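Local coordinates for protein endo-beta-1,2-glucanase (Talaromyces funiculosus, PDB 6IMV) that hydrolyses internal beta-1,2-glucosidic linkages of beta-1,2-glucans as a fungal endo-acting glycoside hydrolase and binds the disaccharide sophorose, at residues Trp300-Glu305 and Met343-Asn348. Residues are numbered along the deposited sequence; the frame is centred on the assembly and turned at random.
Sequences WFSSHE and MFASIN. With GLC (alpha-D-glucopyranose), chain D; BGC (beta-D-glucopyranose), chain I.
A largely buried contact between a loop with a 3-10 turn, 300-305, and the chain leading into a strand, 343-348, joins Ser302 to Ser346 between two bound sugars, consistent with a place in the substrate-binding cleft. With OG anti to the backbone N (chi1 165°), the Ser302 hydroxyl accepts a nearly straight bond from Ser346 N (N to OG 2.9 Å) while meeting His304 ND1 at 2.5 Å from OG, in the plane of the imidazole and at its edge. Through its other nitrogen, NE2, His304 donates to O4 of the alpha-glucose at 3.0 Å and more weakly to its O3; bonds at both ring nitrogens probably limit the rotation of the imidazole. Glu305 CG sits over the rim of one imidazole face, 3.7 Å above its plane, CE1 abuts the edge of the Trp300 indole, and Ser346 OG lies 3.1 Å from CE1 while bonding to Ser363 O. A leucine in place of His304 would probably leave the sugar O4 without this donor and Ser302 OG without its ring partner. The Glu305 carboxylate gathers the turn, taking Trp300 N on the syn side of OE2 but 26° out of the carboxylate plane (N to OE2 2.7 Å). At the Ala345 end, one water donates to both Phe301 O and Phe344 O, beside a weak bond from Ser303 N to Phe344 O. Asn348 ND2 reaches O4 of the beta-glucose at 2.9 Å, and Glu418 also accepts from it. Helix 318-337 backs Phe301, Ser303 and Met343 through Arg331, while strand 347-352 pairs antiparallel with strand 357-362, whose Tyr361 touches Ser346 and Asn348.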
ATOM      1  N   TRP A 300      11.763  -5.524   8.088  1.00 12.16           N
ATOM      2  CA  TRP A 300      12.981  -5.011   7.436  1.00 12.00           C
ATOM      3  C   TRP A 300      13.152  -3.512   7.700  1.00 11.66           C
ATOM      4  O   TRP A 300      14.217  -2.978   7.437  1.00 12.55           O
ATOM      5  CB  TRP A 300      12.944  -5.257   5.925  1.00 12.02           C
ATOM      6  CG  TRP A 300      12.811  -6.698   5.558  1.00 12.50           C
ATOM      7  CD1 TRP A 300      13.762  -7.664   5.675  1.00 12.84           C
ATOM      8  CD2 TRP A 300      11.647  -7.334   5.000  1.00 13.18           C
ATOM      9  NE1 TRP A 300      13.257  -8.866   5.260  1.00 13.47           N
ATOM     10  CE2 TRP A 300      11.974  -8.692   4.815  1.00 13.30           C
ATOM     11  CE3 TRP A 300      10.365  -6.890   4.645  1.00 13.52           C
ATOM     12  CZ2 TRP A 300      11.073  -9.609   4.283  1.00 13.69           C
ATOM     13  CZ3 TRP A 300       9.471  -7.796   4.123  1.00 13.35           C
ATOM     14  CH2 TRP A 300       9.820  -9.137   3.955  1.00 13.74           C
ATOM     15  N   PHE A 301      12.090  -2.858   8.181  1.00 11.29           N
ATOM     16  CA  PHE A 301      11.915  -1.391   8.161  1.00 11.34           C
ATOM     17  C   PHE A 301      11.832  -0.894   6.708  1.00 11.32           C
ATOM     18  O   PHE A 301      12.252   0.223   6.399  1.00 11.14           O
ATOM     19  CB  PHE A 301      13.006  -0.668   8.958  1.00 11.54           C
ATOM     20  CG  PHE A 301      12.513   0.556   9.690  1.00 11.66           C
ATOM     21  CD1 PHE A 301      11.962   0.440  10.959  1.00 11.61           C
ATOM     22  CD2 PHE A 301      12.556   1.813   9.098  1.00 11.58           C
ATOM     23  CE1 PHE A 301      11.485   1.556  11.633  1.00 11.60           C
ATOM     24  CE2 PHE A 301      12.085   2.928   9.775  1.00 11.78           C
ATOM     25  CZ  PHE A 301      11.550   2.796  11.040  1.00 11.68           C
ATOM     26  N   SER A 302      11.288  -1.745   5.827  1.00 11.07           N
ATOM     27  CA  SER A 302      10.750  -1.336   4.547  1.00 11.27           C
ATOM     28  C   SER A 302       9.568  -0.392   4.791  1.00 11.27           C
ATOM     29  O   SER A 302       8.745  -0.658   5.691  1.00 10.94           O
ATOM     30  CB  SER A 302      10.315  -2.535   3.741  1.00 11.29           C
ATOM     31  OG  SER A 302       9.490  -2.151   2.650  1.00 11.64           O
ATOM     32  N   SER A 303       9.468   0.663   3.971  1.00 11.07           N
ATOM     33  CA  SER A 303       8.393   1.644   4.081  1.00 11.16           C
ATOM     34  C   SER A 303       7.017   0.962   4.029  1.00 11.15           C
ATOM     35  O   SER A 303       6.084   1.414   4.688  1.00 10.72           O
ATOM     36  CB  SER A 303       8.512   2.712   3.015  1.00 11.14           C
ATOM     37  OG  SER A 303       9.722   3.433   3.159  1.00 11.01           O
ATOM     38  N   HIS A 304       6.889  -0.118   3.242  1.00 11.61           N
ATOM     39  CA  HIS A 304       5.580  -0.760   3.006  1.00 11.99           C
ATOM     40  C   HIS A 304       4.965  -1.249   4.322  1.00 11.61           C
ATOM     41  O   HIS A 304       3.747  -1.337   4.417  1.00 10.58           O
ATOM     42  CB  HIS A 304       5.672  -1.895   1.970  1.00 13.07           C
ATOM     43  CG  HIS A 304       6.063  -3.211   2.547  1.00 14.17           C
ATOM     44  ND1 HIS A 304       7.376  -3.531   2.848  1.00 14.73           N
ATOM     45  CD2 HIS A 304       5.329  -4.288   2.892  1.00 15.22           C
ATOM     46  CE1 HIS A 304       7.428  -4.746   3.362  1.00 14.90           C
ATOM     47  NE2 HIS A 304       6.190  -5.230   3.395  1.00 15.55           N
ATOM     48  N   GLU A 305       5.807  -1.541   5.326  1.00 11.21           N
ATOM     49  CA  GLU A 305       5.357  -2.090   6.619  1.00 11.60           C
ATOM     50  C   GLU A 305       4.436  -1.111   7.368  1.00 11.50           C
ATOM     51  O   GLU A 305       3.746  -1.521   8.298  1.00 11.18           O
ATOM     52  CB  GLU A 305       6.562  -2.461   7.492  1.00 11.53           C
ATOM     53  CG  GLU A 305       7.414  -3.568   6.906  1.00 11.47           C
ATOM     54  CD  GLU A 305       8.823  -3.672   7.485  1.00 11.58           C
ATOM     55  OE1 GLU A 305       9.059  -3.155   8.594  1.00 10.70           O
ATOM     56  OE2 GLU A 305       9.694  -4.249   6.803  1.00 11.57           O
ATOM     57  N   MET A 343      15.472   6.118  -0.587  1.00 12.58           N
ATOM     58  CA  MET A 343      15.161   5.306   0.566  1.00 12.47           C
ATOM     59  C   MET A 343      14.642   3.934   0.096  1.00 12.31           C
ATOM     60  O   MET A 343      14.423   3.725  -1.096  1.00 13.12           O
ATOM     61  CB  MET A 343      14.157   6.030   1.468  1.00 12.27           C
ATOM     62  CG  MET A 343      14.685   7.334   2.003  1.00 12.08           C
ATOM     63  SD  MET A 343      13.587   8.153   3.195  1.00 11.99           S
ATOM     64  CE  MET A 343      12.282   8.752   2.118  1.00 12.03           C
ATOM     65  N   PHE A 344      14.465   3.013   1.051  1.00 11.86           N
ATOM     66  CA  PHE A 344      14.334   1.584   0.792  1.00 11.64           C
ATOM     67  C   PHE A 344      12.936   1.049   1.146  1.00 11.50           C
ATOM     68  O   PHE A 344      12.352   1.389   2.180  1.00 10.82           O
ATOM     69  CB  PHE A 344      15.377   0.821   1.611  1.00 11.74           C
ATOM     70  CG  PHE A 344      16.799   1.056   1.173  1.00 11.71           C
ATOM     71  CD1 PHE A 344      17.252   0.552  -0.033  1.00 11.76           C
ATOM     72  CD2 PHE A 344      17.680   1.771   1.972  1.00 11.96           C
ATOM     73  CE1 PHE A 344      18.565   0.760  -0.434  1.00 12.02           C
ATOM     74  CE2 PHE A 344      18.991   1.975   1.573  1.00 12.07           C
ATOM     75  CZ  PHE A 344      19.430   1.467   0.369  1.00 12.09           C
ATOM     76  N   ALA A 345      12.438   0.163   0.274  1.00 11.41           N
ATOM     77  CA  ALA A 345      11.224  -0.600   0.497  1.00 11.52           C
ATOM     78  C   ALA A 345      11.243  -1.848  -0.395  1.00 11.29           C
ATOM     79  O   ALA A 345      11.922  -1.872  -1.430  1.00 11.65           O
ATOM     80  CB  ALA A 345      10.013   0.264   0.219  1.00 11.69           C
ATOM     81  N   SER A 346      10.515  -2.885   0.021  1.00 11.43           N
ATOM     82  CA  SER A 346      10.324  -4.076  -0.788  1.00 11.82           C
ATOM     83  C   SER A 346       9.912  -3.652  -2.205  1.00 12.22           C
ATOM     84  O   SER A 346       9.007  -2.814  -2.383  1.00 12.47           O
ATOM     85  CB  SER A 346       9.296  -5.002  -0.174  1.00 12.29           C
ATOM     86  OG  SER A 346       9.596  -5.288   1.185  1.00 12.23           O
ATOM     87  N   ILE A 347      10.576  -4.221  -3.215  1.00 12.05           N
ATOM     88  CA  ILE A 347      10.496  -3.692  -4.581  1.00 12.18           C
ATOM     89  C   ILE A 347      11.019  -4.734  -5.580  1.00 12.51           C
ATOM     90  O   ILE A 347      11.852  -5.590  -5.240  1.00 12.09           O
ATOM     91  CB  ILE A 347      11.295  -2.371  -4.672  1.00 12.05           C
ATOM     92  CG1 ILE A 347      10.957  -1.572  -5.926  1.00 12.03           C
ATOM     93  CG2 ILE A 347      12.802  -2.610  -4.568  1.00 11.85           C
ATOM     94  CD1 ILE A 347       9.568  -0.992  -5.921  1.00 12.50           C
ATOM     95  N   ASN A 348      10.533  -4.636  -6.823  1.00 12.91           N
ATOM     96  CA  ASN A 348      11.080  -5.381  -7.946  1.00 13.12           C
ATOM     97  C   ASN A 348      12.503  -4.895  -8.231  1.00 13.59           C
ATOM     98  O   ASN A 348      12.815  -3.703  -8.123  1.00 13.38           O
ATOM     99  CB  ASN A 348      10.207  -5.277  -9.199  1.00 12.89           C
ATOM    100  CG  ASN A 348       8.990  -6.167  -9.103  1.00 13.23           C
ATOM    101  OD1 ASN A 348       9.091  -7.379  -9.300  1.00 13.27           O
ATOM    102  ND2 ASN A 348       7.855  -5.590  -8.751  1.00 12.98           N
TER
HETATM  103  C1  GLC D   1       5.335 -10.979   5.030  1.00 15.78           C
HETATM  104  C2  GLC D   1       4.391 -10.057   4.291  1.00 16.13           C
HETATM  105  C3  GLC D   1       4.884  -8.623   4.347  1.00 16.29           C
HETATM  106  C4  GLC D   1       5.012  -8.188   5.796  1.00 16.20           C
HETATM  107  C5  GLC D   1       5.955  -9.150   6.521  1.00 15.62           C
HETATM  108  C6  GLC D   1       6.009  -8.853   8.017  1.00 15.37           C
HETATM  109  O1  GLC D   1       6.562 -10.987   4.269  1.00 16.60           O
HETATM  110  O2  GLC D   1       4.354 -10.479   2.920  1.00 16.46           O
HETATM  111  O3  GLC D   1       3.993  -7.735   3.673  1.00 16.68           O
HETATM  112  O4  GLC D   1       5.464  -6.829   5.857  1.00 15.95           O
HETATM  113  O5  GLC D   1       5.519 -10.505   6.357  1.00 15.46           O
HETATM  114  O6  GLC D   1       4.721  -9.018   8.617  1.00 15.25           O
HETATM  115  C2  BGC I 606       5.463 -10.197  -6.578  1.00 31.72           C
HETATM  116  C3  BGC I 606       5.702  -9.275  -7.786  1.00 30.71           C
HETATM  117  C4  BGC I 606       4.944  -7.939  -7.656  1.00 29.67           C
HETATM  118  C5  BGC I 606       5.174  -7.340  -6.260  1.00 29.64           C
HETATM  119  C6  BGC I 606       4.395  -6.044  -6.022  1.00 29.06           C
HETATM  120  C1  BGC I 606       5.684  -9.440  -5.275  1.00 31.07           C
HETATM  121  O1  BGC I 606       5.442 -10.229  -4.107  1.00 34.31           O
HETATM  122  O2  BGC I 606       6.394 -11.265  -6.627  1.00 32.41           O
HETATM  123  O3  BGC I 606       5.322  -9.927  -9.000  1.00 30.34           O
HETATM  124  O4  BGC I 606       5.340  -7.003  -8.679  1.00 24.55           O
HETATM  125  O5  BGC I 606       4.826  -8.299  -5.254  1.00 31.58           O
HETATM  126  O6  BGC I 606       2.999  -6.332  -6.043  1.00 29.47           O
HETATM  127  O   HOH W   1      12.837   2.260   4.667  1.00 11.24           O